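Local coordinates for protein kojibiose phosphorylase (Gut metagenome, PDB 6W0P) that belongs to glycoside hydrolase family 65 and joins a beta-rich N-terminal domain to a central helical catalytic domain and a small C-terminal domain, at residues Ala44-Asp47 and Glu48-Gly52; Ser572-Ser575 and Tyr576-Tyr580; Lys698-Asn701 and Tyr702-Phe705; Val202-Thr206 and Thr207-Leu211. One frame throughout, in Å; residues are numbered along the deposited sequence.

All four contacts are local, each within one stretch, and no two hold the same elements. Contacts 1 and 4 belong to the N-terminal family region, with centres 26 Å apart. Contact 1 is a buried loop with a T-shaped ring pair, whose Phe46 and two acids meet arginines of the large sheet. Contact 4 is a partly buried hairpin end, held mainly by backbone bonds and threonine hydroxyls. Contact 2 belongs to the catalytic region and is buried partly by the second subunit; it relies on a cation-pi stack and two waters. Contact 3, in the C-terminal region, is largely apolar, with an exposed asparagine at its margin. Its centre lies 49 Å from that of contact 4.

Contact 1 of 4, residues Ala44-Asp47 and Glu48-Gly52; sequences AFFD and ETYSG
Phe46 meets Tyr50 in a T-shaped aromatic pair within one loop. The edge of Phe46 is directed at the face of Tyr50. The ring centroids are 5.0 Å apart and the planes stand at 74°. CD2 of Phe46 makes the closest approach, 3.6 Å from CD1 of Tyr50. CG of Tyr50 lies anti to its backbone N (chi1 -178°), which carries the ring across to Phe46. On the other face of Tyr50 sits the backbone N of Gly52, 3.4 Å above the plane and displaced toward the rim. The tyrosine ring is thus held between Phe46 and its own chain.

Phe46 also lies alongside Glu48. Glu48 bends at chi2, bringing its OE2 to 3.6 Å from CD2 of Phe46, with carboxylate and ring planes 20° apart.

Asp47 follows, and its OD2 is 4.2 Å from OE1 of Glu48. Arg126 forms salt bridges with both acids, which probably offsets their repulsion, and makes a cation-pi contact with Phe46. Arg143 makes a salt bridge to OD1 of Asp47.

The loop runs between strands 40-42 and 58-60 of the N-terminal region. Phe46 packs on Phe113 and Arg115 of strand 109-118, while Asp47 and Glu48 rest on Ile141 of strand 135-145 and Ile94 of strand 94-98.

Contact 2 of 4, residues Ser572-Ser575 and Tyr576-Tyr580; sequences SHWS and YDRIY
A beta turn at the subunit interface brings Trp574 and Arg578 together in a cation-pi stack. The guanidinium lies flat over one face of the indole, with the planes only 3° apart. CZ of Arg578 is 3.5 Å from the centroid of the six-membered ring of Trp574. NE reaches over the CE3 side, NH2 lies near CZ2, and NH1 lies over the five-membered ring. The arginine chain is extended, with CG anti to the backbone N (chi1 176°), and its CD also rests on the indole near CE3. Outside partners fix both flat groups: NH1 of Arg578 forms a salt bridge with Asp390 of the second subunit, and NE1 of Trp574 is hydrogen-bonded to Glu567. CD1 of Ile579 touches CZ3 of the indole more loosely, at 4.2 Å.

The turn itself is closed by Arg578 N, which donates to Ser575 O at 3.0 Å. Ser575 O also accepts from a water 2.9 Å away, and that water accepts from Ile579 N. A second water donates to Ser575 OG at 3.0 Å and to Asp577 OD1 at 2.6 Å. It also accepts from Asp577 N, so it bridges both side chains and the backbone. OD2 of Asp577 forms a salt bridge with Arg581. Ser575 OG has a further partner in the backbone O of Glu388 of the second subunit.

Such an i to i+3 bond is found in beta turns and 3-10 helices alike, and here the turn merges with a short 3-10 segment that includes Arg578 to Tyr580, with a stacked arginine-tryptophan pair beside it.

Contact 3 of 4, residues Lys698-Asn701 and Tyr702-Phe705; sequences KNWN and YYQF
Trp700 and Tyr703 set their rings obliquely to each other. The planes differ by 66°, and the centroid of the six-membered ring of Trp700 is 5.8 Å from that of Tyr703. At the edge of the indole, in its plane, lies CD1 of Tyr703, 3.7 Å from CE3 of Trp700. CB of Tyr703 is equally near the same CE3. The tyrosine side chain crosses the tryptophan at about a right angle, and its chi1 of 59° puts CD1 beside the indole edge. Phe645 also meets the Trp700 ring, with the planes roughly perpendicular.

The CB of Tyr702 points away from 698-701 and that of Tyr703 toward it, the alternation of a strand. The Tyr702 ring has a cation-pi partner in Lys717. CB of Trp700 passes 3.8 Å from the backbone O of Tyr702.

The stretch leads from a loop into strand 702-709. Trp700 from the loop and Tyr703 from the strand both pack against helix 666-680. Between Trp700 and Tyr703 the contact is essentially van der Waals. The polar ends of the two rings are satisfied beyond it, NE1 of Trp700 by Asp310 and OH of Tyr703 by the backbone O of Thr695, which should restrain both rings.

Contact 4 of 4, residues Val202-Thr206 and Thr207-Leu211; sequences VKTLT and TNQTL
Thr204 carries three hydrogen bonds to the returning chain. Thr204 N donates to Gln209 O at 2.7 Å. Thr204 OG1 donates to Thr207 OG1 at 2.7 Å and accepts from Gln209 N at 3.0 Å. With chi1 at 58° the hydroxyl of Thr204 turns to Thr207 and Gln209. It appears to stand in for Thr204 O, which is bound instead by a water that accepts from Asn208 N.

Further from the turn, Val202 and Leu211 form an antiparallel hydrogen-bonded pair. Val202 N reaches Leu211 O at 2.9 Å, and Leu211 N reaches Val202 O at 3.0 Å.

This is the closed end of the beta hairpin of strands 197-204 and 210-217, part of the large antiparallel sheet of the N-terminal region. Asn208 takes a left-handed backbone conformation (phi 67°) in the loop.

Gln209 sends its amide to Gly62 and Tyr64. Lys203 and Thr210, a non-hydrogen-bonded pair, share one face of the sheet, with CG of Lys203 3.8 Å from CG2 of Thr210. On the other face, CG2 of Val202 packs 4.1 Å from CD2 of Leu211. Beyond them, Val202 touches Trp186 of strand 186-194, and Ile255 of strand 245-256 meets Leu211.

Contact 1 of 4, residues Ala44-Asp47 and Glu48-Gly52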
loop_
_atom_site.group_PDB
_atom_site.type_symbol
_atom_site.label_atom_id
_atom_site.label_comp_id
_atom_site.label_asym_id
_atom_site.label_seq_id
_atom_site.Cartn_x
_atom_site.Cartn_y
_atom_site.Cartn_z
ATOM N N ALA A 44 -15.697 -3.658 -30.996
ATOM C CA ALA A 44 -15.777 -3.940 -32.443
ATOM C C ALA A 44 -14.891 -5.146 -32.761
ATOM O O ALA A 44 -14.189 -5.130 -33.807
ATOM C CB ALA A 44 -15.381 -2.737 -33.240
ATOM N N PHE A 45 -14.931 -6.158 -31.892
ATOM C CA PHE A 45 -14.204 -7.420 -32.105
ATOM C C PHE A 45 -14.840 -8.065 -33.336
ATOM O O PHE A 45 -16.039 -7.897 -33.541
ATOM C CB PHE A 45 -14.244 -8.304 -30.859
ATOM C CG PHE A 45 -15.627 -8.742 -30.455
ATOM C CD1 PHE A 45 -16.215 -9.850 -31.041
ATOM C CD2 PHE A 45 -16.340 -8.033 -29.508
ATOM C CE1 PHE A 45 -17.496 -10.246 -30.677
ATOM C CE2 PHE A 45 -17.625 -8.413 -29.160
ATOM C CZ PHE A 45 -18.200 -9.522 -29.738
ATOM N N PHE A 46 -14.009 -8.698 -34.151
ATOM C CA PHE A 46 -14.402 -9.542 -35.303
ATOM C C PHE A 46 -15.410 -10.594 -34.850
ATOM O O PHE A 46 -15.224 -11.213 -33.793
ATOM C CB PHE A 46 -13.168 -10.194 -35.937
ATOM C CG PHE A 46 -12.272 -9.235 -36.678
ATOM C CD1 PHE A 46 -12.589 -7.885 -36.784
ATOM C CD2 PHE A 46 -11.130 -9.690 -37.311
ATOM C CE1 PHE A 46 -11.778 -7.011 -37.499
ATOM C CE2 PHE A 46 -10.316 -8.814 -38.013
ATOM C CZ PHE A 46 -10.645 -7.480 -38.116
ATOM N N ASP A 47 -16.443 -10.789 -35.665
ATOM C CA ASP A 47 -17.524 -11.779 -35.423
ATOM C C ASP A 47 -16.911 -13.173 -35.549
ATOM O O ASP A 47 -17.005 -13.931 -34.591
ATOM C CB ASP A 47 -18.664 -11.558 -36.408
ATOM C CG ASP A 47 -18.996 -10.085 -36.537
ATOM O OD1 ASP A 47 -19.922 -9.650 -35.840
ATOM O OD2 ASP A 47 -18.296 -9.382 -37.313
ATOM N N GLU A 48 -16.269 -13.450 -36.677
ATOM C CA GLU A 48 -15.649 -14.762 -36.996
ATOM C C GLU A 48 -14.468 -14.989 -36.056
ATOM O O GLU A 48 -14.048 -14.022 -35.412
ATOM C CB GLU A 48 -15.200 -14.826 -38.460
ATOM C CG GLU A 48 -13.990 -13.954 -38.797
ATOM C CD GLU A 48 -14.252 -12.468 -39.011
ATOM O OE1 GLU A 48 -15.403 -12.048 -38.841
ATOM O OE2 GLU A 48 -13.303 -11.732 -39.335
ATOM N N THR A 49 -13.948 -16.216 -36.010
ATOM C CA THR A 49 -12.672 -16.557 -35.315
ATOM C C THR A 49 -11.569 -15.560 -35.720
ATOM O O THR A 49 -11.387 -15.303 -36.913
ATOM C CB THR A 49 -12.281 -18.010 -35.610
ATOM O OG1 THR A 49 -13.287 -18.831 -35.018
ATOM C CG2 THR A 49 -10.914 -18.389 -35.085
ATOM N N TYR A 50 -10.864 -14.989 -34.749
ATOM C CA TYR A 50 -9.641 -14.184 -35.001
ATOM C C TYR A 50 -8.584 -14.604 -33.988
ATOM O O TYR A 50 -8.856 -14.557 -32.768
ATOM C CB TYR A 50 -9.907 -12.676 -34.954
ATOM C CG TYR A 50 -8.702 -11.804 -35.244
ATOM C CD1 TYR A 50 -8.230 -11.618 -36.534
ATOM C CD2 TYR A 50 -8.039 -11.138 -34.227
ATOM C CE1 TYR A 50 -7.147 -10.794 -36.805
ATOM C CE2 TYR A 50 -6.952 -10.319 -34.478
ATOM C CZ TYR A 50 -6.501 -10.143 -35.769
ATOM O OH TYR A 50 -5.426 -9.322 -36.004
ATOM N N SER A 51 -7.438 -15.044 -34.500
ATOM C CA SER A 51 -6.357 -15.689 -33.713
ATOM C C SER A 51 -5.208 -14.683 -33.523
ATOM O O SER A 51 -4.152 -15.086 -33.030
ATOM C CB SER A 51 -5.910 -16.967 -34.377
ATOM O OG SER A 51 -5.258 -16.684 -35.606
ATOM N N GLY A 52 -5.409 -13.420 -33.915
ATOM C CA GLY A 52 -4.496 -12.310 -33.582
ATOM C C GLY A 52 -4.816 -11.793 -32.194
ATOM O O GLY A 52 -5.731 -12.360 -31.569
#

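Contact 2 of 4, residues Ser572-Ser575 and Tyr576-Tyr580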
loop_
_atom_site.group_PDB
_atom_site.type_symbol
_atom_site.label_atom_id
_atom_site.label_comp_id
_atom_site.label_asym_id
_atom_site.label_seq_id
_atom_site.Cartn_x
_atom_site.Cartn_y
_atom_site.Cartn_z
ATOM N N SER A 572 6.681 5.743 -13.682
ATOM C CA SER A 572 7.545 4.699 -14.289
ATOM C C SER A 572 9.025 5.051 -14.149
ATOM O O SER A 572 9.850 4.135 -14.367
ATOM C CB SER A 572 7.200 4.480 -15.742
ATOM O OG SER A 572 5.845 4.079 -15.876
ATOM N N HIS A 573 9.368 6.306 -13.849
ATOM C CA HIS A 573 10.787 6.758 -13.838
ATOM C C HIS A 573 11.215 7.293 -12.460
ATOM O O HIS A 573 12.389 7.121 -12.143
ATOM C CB HIS A 573 11.072 7.688 -15.039
ATOM C CG HIS A 573 11.077 6.953 -16.350
ATOM N ND1 HIS A 573 9.902 6.634 -17.030
ATOM C CD2 HIS A 573 12.087 6.421 -17.078
ATOM C CE1 HIS A 573 10.197 5.964 -18.126
ATOM N NE2 HIS A 573 11.530 5.829 -18.181
ATOM N N TRP A 574 10.314 7.859 -11.657
ATOM C CA TRP A 574 10.619 8.448 -10.320
ATOM C C TRP A 574 10.275 7.454 -9.207
ATOM O O TRP A 574 9.297 6.737 -9.350
ATOM C CB TRP A 574 9.863 9.775 -10.128
ATOM C CG TRP A 574 10.439 10.912 -10.911
ATOM C CD1 TRP A 574 11.273 10.802 -11.979
ATOM C CD2 TRP A 574 10.221 12.325 -10.719
ATOM N NE1 TRP A 574 11.610 12.037 -12.450
ATOM C CE2 TRP A 574 10.973 12.991 -11.711
ATOM C CE3 TRP A 574 9.497 13.098 -9.796
ATOM C CZ2 TRP A 574 11.027 14.377 -11.807
ATOM C CZ3 TRP A 574 9.552 14.469 -9.895
ATOM C CH2 TRP A 574 10.294 15.095 -10.894
ATOM N N SER A 575 11.078 7.410 -8.144
ATOM C CA SER A 575 10.753 6.701 -6.885
ATOM C C SER A 575 9.351 7.130 -6.442
ATOM O O SER A 575 9.033 8.304 -6.495
ATOM C CB SER A 575 11.771 6.969 -5.816
ATOM O OG SER A 575 11.671 6.023 -4.770
ATOM N N TYR A 576 8.555 6.193 -5.980
ATOM C CA TYR A 576 7.145 6.406 -5.593
ATOM C C TYR A 576 6.943 7.725 -4.822
ATOM O O TYR A 576 6.058 8.493 -5.215
ATOM C CB TYR A 576 6.624 5.252 -4.741
ATOM C CG TYR A 576 5.180 5.480 -4.377
ATOM C CD1 TYR A 576 4.242 5.649 -5.383
ATOM C CD2 TYR A 576 4.768 5.652 -3.070
ATOM C CE1 TYR A 576 2.917 5.900 -5.094
ATOM C CE2 TYR A 576 3.438 5.913 -2.764
ATOM C CZ TYR A 576 2.509 6.008 -3.781
ATOM O OH TYR A 576 1.188 6.250 -3.550
ATOM N N ASP A 577 7.689 7.968 -3.744
ATOM C CA ASP A 577 7.395 9.131 -2.850
ATOM C C ASP A 577 7.748 10.468 -3.523
ATOM O O ASP A 577 7.201 11.508 -3.098
ATOM C CB ASP A 577 8.101 9.010 -1.505
ATOM C CG ASP A 577 9.571 9.358 -1.573
ATOM O OD1 ASP A 577 10.371 8.481 -1.947
ATOM O OD2 ASP A 577 9.900 10.512 -1.238
ATOM N N ARG A 578 8.637 10.477 -4.514
ATOM C CA ARG A 578 9.289 11.753 -4.913
ATOM C C ARG A 578 8.278 12.777 -5.449
ATOM O O ARG A 578 8.417 13.971 -5.119
ATOM C CB ARG A 578 10.397 11.492 -5.919
ATOM C CG ARG A 578 11.050 12.756 -6.443
ATOM C CD ARG A 578 11.989 12.290 -7.523
ATOM N NE ARG A 578 12.584 13.376 -8.268
ATOM C CZ ARG A 578 13.384 13.190 -9.293
ATOM N NH1 ARG A 578 13.669 11.958 -9.685
ATOM N NH2 ARG A 578 13.936 14.238 -9.877
ATOM N N ILE A 579 7.298 12.371 -6.243
ATOM C CA ILE A 579 6.321 13.336 -6.826
ATOM C C ILE A 579 5.562 14.101 -5.721
ATOM O O ILE A 579 5.132 15.223 -5.983
ATOM C CB ILE A 579 5.348 12.656 -7.807
ATOM C CG1 ILE A 579 4.565 13.700 -8.622
ATOM C CG2 ILE A 579 4.409 11.692 -7.076
ATOM C CD1 ILE A 579 5.425 14.692 -9.398
ATOM N N TYR A 580 5.387 13.549 -4.524
ATOM C CA TYR A 580 4.546 14.167 -3.465
ATOM C C TYR A 580 5.236 15.376 -2.830
ATOM O O TYR A 580 4.519 16.267 -2.311
ATOM C CB TYR A 580 4.182 13.155 -2.383
ATOM C CG TYR A 580 3.246 12.076 -2.853
ATOM C CD1 TYR A 580 1.941 12.370 -3.190
ATOM C CD2 TYR A 580 3.644 10.758 -2.901
ATOM C CE1 TYR A 580 1.059 11.387 -3.590
ATOM C CE2 TYR A 580 2.774 9.753 -3.290
ATOM C CZ TYR A 580 1.478 10.071 -3.643
ATOM O OH TYR A 580 0.630 9.098 -4.076
HETATM O O HOH W 1 9.701 6.082 -2.514
HETATM O O HOH W 2 7.159 10.003 -7.919
#

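Contact 3 of 4, residues Lys698-Asn701 and Tyr702-Phe705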
loop_
_atom_site.group_PDB
_atom_site.type_symbol
_atom_site.label_atom_id
_atom_site.label_comp_id
_atom_site.label_asym_id
_atom_site.label_seq_id
_atom_site.Cartn_x
_atom_site.Cartn_y
_atom_site.Cartn_z
ATOM N N LYS A 698 -8.445 29.395 -33.583
ATOM C CA LYS A 698 -7.613 29.950 -34.695
ATOM C C LYS A 698 -7.740 29.053 -35.930
ATOM O O LYS A 698 -7.749 29.581 -37.022
ATOM C CB LYS A 698 -6.145 30.156 -34.262
ATOM C CG LYS A 698 -5.167 29.019 -34.548
ATOM C CD LYS A 698 -4.178 28.734 -33.424
ATOM C CE LYS A 698 -3.303 27.518 -33.691
ATOM N NZ LYS A 698 -2.768 26.934 -32.433
ATOM N N ASN A 699 -7.921 27.752 -35.723
ATOM C CA ASN A 699 -7.996 26.705 -36.773
ATOM C C ASN A 699 -9.376 26.633 -37.434
ATOM O O ASN A 699 -9.501 25.871 -38.413
ATOM C CB ASN A 699 -7.665 25.335 -36.173
ATOM C CG ASN A 699 -6.277 25.311 -35.569
ATOM O OD1 ASN A 699 -5.315 25.747 -36.198
ATOM N ND2 ASN A 699 -6.167 24.823 -34.346
ATOM N N TRP A 700 -10.406 27.302 -36.915
ATOM C CA TRP A 700 -11.789 27.145 -37.451
ATOM C C TRP A 700 -12.300 28.476 -38.025
ATOM O O TRP A 700 -12.272 29.490 -37.300
ATOM C CB TRP A 700 -12.771 26.633 -36.389
ATOM C CG TRP A 700 -12.394 25.380 -35.658
ATOM C CD1 TRP A 700 -11.567 24.389 -36.085
ATOM C CD2 TRP A 700 -12.888 24.961 -34.371
ATOM N NE1 TRP A 700 -11.472 23.415 -35.134
ATOM C CE2 TRP A 700 -12.276 23.728 -34.075
ATOM C CE3 TRP A 700 -13.774 25.507 -33.442
ATOM C CZ2 TRP A 700 -12.530 23.023 -32.898
ATOM C CZ3 TRP A 700 -14.012 24.823 -32.272
ATOM C CH2 TRP A 700 -13.386 23.600 -31.993
ATOM N N ASN A 701 -12.869 28.427 -39.230
ATOM C CA ASN A 701 -13.605 29.552 -39.874
ATOM C C ASN A 701 -14.846 29.863 -39.041
ATOM O O ASN A 701 -15.037 31.006 -38.690
ATOM C CB ASN A 701 -14.006 29.221 -41.313
ATOM C CG ASN A 701 -12.794 28.975 -42.183
ATOM O OD1 ASN A 701 -11.777 29.656 -42.005
ATOM N ND2 ASN A 701 -12.887 28.003 -43.091
ATOM N N TYR A 702 -15.617 28.850 -38.677
ATOM C CA TYR A 702 -16.750 28.986 -37.743
ATOM C C TYR A 702 -16.916 27.684 -36.976
ATOM O O TYR A 702 -16.388 26.643 -37.400
ATOM C CB TYR A 702 -18.006 29.442 -38.490
ATOM C CG TYR A 702 -18.713 28.460 -39.397
ATOM C CD1 TYR A 702 -19.476 27.418 -38.878
ATOM C CD2 TYR A 702 -18.701 28.620 -40.785
ATOM C CE1 TYR A 702 -20.150 26.529 -39.707
ATOM C CE2 TYR A 702 -19.387 27.755 -41.627
ATOM C CZ TYR A 702 -20.112 26.711 -41.082
ATOM O OH TYR A 702 -20.813 25.862 -41.886
ATOM N N TYR A 703 -17.614 27.756 -35.849
ATOM C CA TYR A 703 -18.176 26.581 -35.153
ATOM C C TYR A 703 -19.614 26.914 -34.773
ATOM O O TYR A 703 -19.979 28.121 -34.652
ATOM C CB TYR A 703 -17.343 26.192 -33.929
ATOM C CG TYR A 703 -17.212 27.271 -32.890
ATOM C CD1 TYR A 703 -16.206 28.217 -32.952
ATOM C CD2 TYR A 703 -18.091 27.337 -31.823
ATOM C CE1 TYR A 703 -16.099 29.219 -31.997
ATOM C CE2 TYR A 703 -17.985 28.312 -30.845
ATOM C CZ TYR A 703 -16.987 29.261 -30.935
ATOM O OH TYR A 703 -16.893 30.224 -29.977
ATOM N N GLN A 704 -20.402 25.867 -34.555
ATOM C CA GLN A 704 -21.823 26.004 -34.169
ATOM C C GLN A 704 -22.132 24.886 -33.189
ATOM O O GLN A 704 -21.764 23.735 -33.502
ATOM C CB GLN A 704 -22.717 25.964 -35.410
ATOM C CG GLN A 704 -24.211 26.091 -35.130
ATOM C CD GLN A 704 -24.985 26.069 -36.426
ATOM O OE1 GLN A 704 -25.047 27.055 -37.156
ATOM N NE2 GLN A 704 -25.568 24.932 -36.735
ATOM N N PHE A 705 -22.760 25.231 -32.065
ATOM C CA PHE A 705 -23.226 24.271 -31.041
ATOM C C PHE A 705 -24.706 24.515 -30.762
ATOM O O PHE A 705 -25.208 25.601 -31.108
ATOM C CB PHE A 705 -22.377 24.335 -29.774
ATOM C CG PHE A 705 -22.397 25.633 -29.011
ATOM C CD1 PHE A 705 -23.340 25.868 -28.024
ATOM C CD2 PHE A 705 -21.397 26.572 -29.203
ATOM C CE1 PHE A 705 -23.333 27.055 -27.307
ATOM C CE2 PHE A 705 -21.394 27.759 -28.485
ATOM C CZ PHE A 705 -22.358 27.995 -27.538
#

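Contact 4 of 4, residues Val202-Thr206 and Thr207-Leu211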
loop_
_atom_site.group_PDB
_atom_site.type_symbol
_atom_site.label_atom_id
_atom_site.label_comp_id
_atom_site.label_asym_id
_atom_site.label_seq_id
_atom_site.Cartn_x
_atom_site.Cartn_y
_atom_site.Cartn_z
ATOM N N VAL A 202 -28.000 -17.692 -17.840
ATOM C CA VAL A 202 -26.765 -17.855 -17.031
ATOM C C VAL A 202 -26.924 -17.015 -15.769
ATOM O O VAL A 202 -27.818 -16.146 -15.731
ATOM C CB VAL A 202 -25.507 -17.469 -17.828
ATOM C CG1 VAL A 202 -25.154 -18.525 -18.852
ATOM C CG2 VAL A 202 -25.643 -16.107 -18.496
ATOM N N LYS A 203 -26.080 -17.286 -14.784
ATOM C CA LYS A 203 -26.067 -16.569 -13.500
ATOM C C LYS A 203 -24.614 -16.273 -13.135
ATOM O O LYS A 203 -23.745 -17.105 -13.462
ATOM C CB LYS A 203 -26.769 -17.410 -12.434
ATOM C CG LYS A 203 -27.004 -16.695 -11.113
ATOM C CD LYS A 203 -27.817 -17.532 -10.142
ATOM C CE LYS A 203 -27.957 -16.885 -8.779
ATOM N NZ LYS A 203 -29.100 -17.454 -8.018
ATOM N N THR A 204 -24.382 -15.122 -12.499
ATOM C CA THR A 204 -23.047 -14.674 -12.031
ATOM C C THR A 204 -22.642 -15.534 -10.837
ATOM O O THR A 204 -23.554 -16.035 -10.158
ATOM C CB THR A 204 -23.064 -13.194 -11.655
ATOM O OG1 THR A 204 -24.050 -13.006 -10.640
ATOM C CG2 THR A 204 -23.370 -12.306 -12.844
ATOM N N LEU A 205 -21.334 -15.629 -10.587
ATOM C CA LEU A 205 -20.717 -16.494 -9.551
ATOM C C LEU A 205 -21.340 -16.189 -8.187
ATOM O O LEU A 205 -21.701 -17.141 -7.494
ATOM C CB LEU A 205 -19.208 -16.231 -9.491
ATOM C CG LEU A 205 -18.414 -16.396 -10.793
ATOM C CD1 LEU A 205 -16.914 -16.362 -10.523
ATOM C CD2 LEU A 205 -18.777 -17.694 -11.503
ATOM N N THR A 206 -21.462 -14.899 -7.843
ATOM C CA THR A 206 -21.683 -14.405 -6.456
ATOM C C THR A 206 -22.811 -13.372 -6.383
ATOM O O THR A 206 -23.572 -13.422 -5.397
ATOM C CB THR A 206 -20.359 -13.866 -5.898
ATOM O OG1 THR A 206 -19.795 -15.010 -5.251
ATOM C CG2 THR A 206 -20.478 -12.705 -4.935
ATOM N N THR A 207 -22.915 -12.469 -7.368
ATOM C CA THR A 207 -23.670 -11.195 -7.231
ATOM C C THR A 207 -25.170 -11.425 -7.406
ATOM O O THR A 207 -25.919 -10.444 -7.324
ATOM C CB THR A 207 -23.108 -10.159 -8.202
ATOM O OG1 THR A 207 -23.270 -10.634 -9.539
ATOM C CG2 THR A 207 -21.652 -9.884 -7.912
ATOM N N ASN A 208 -25.584 -12.667 -7.662
ATOM C CA ASN A 208 -27.011 -13.081 -7.753
ATOM C C ASN A 208 -27.639 -12.409 -8.981
ATOM O O ASN A 208 -28.815 -12.006 -8.916
ATOM C CB ASN A 208 -27.782 -12.780 -6.459
ATOM C CG ASN A 208 -28.581 -13.976 -5.987
ATOM O OD1 ASN A 208 -27.991 -14.977 -5.568
ATOM N ND2 ASN A 208 -29.906 -13.883 -6.046
ATOM N N GLN A 209 -26.878 -12.284 -10.063
ATOM C CA GLN A 209 -27.360 -11.645 -11.311
ATOM C C GLN A 209 -27.517 -12.713 -12.387
ATOM O O GLN A 209 -26.646 -13.609 -12.481
ATOM C CB GLN A 209 -26.417 -10.536 -11.751
ATOM C CG GLN A 209 -26.340 -9.411 -10.734
ATOM C CD GLN A 209 -25.445 -8.313 -11.251
ATOM O OE1 GLN A 209 -24.378 -8.585 -11.815
ATOM N NE2 GLN A 209 -25.894 -7.073 -11.079
ATOM N N THR A 210 -28.584 -12.584 -13.163
ATOM C CA THR A 210 -28.969 -13.524 -14.237
ATOM C C THR A 210 -29.158 -12.762 -15.549
ATOM O O THR A 210 -29.480 -11.548 -15.513
ATOM C CB THR A 210 -30.246 -14.292 -13.871
ATOM O OG1 THR A 210 -31.345 -13.376 -13.913
ATOM C CG2 THR A 210 -30.144 -14.969 -12.521
ATOM N N LEU A 211 -28.973 -13.484 -16.651
ATOM C CA LEU A 211 -29.135 -12.970 -18.020
ATOM C C LEU A 211 -29.737 -14.082 -18.885
ATOM O O LEU A 211 -29.272 -15.229 -18.770
ATOM C CB LEU A 211 -27.740 -12.562 -18.492
ATOM C CG LEU A 211 -27.631 -12.135 -19.948
ATOM C CD1 LEU A 211 -26.483 -11.148 -20.118
ATOM C CD2 LEU A 211 -27.447 -13.338 -20.862
HETATM O O HOH W 3 -24.583 -15.481 -7.960
#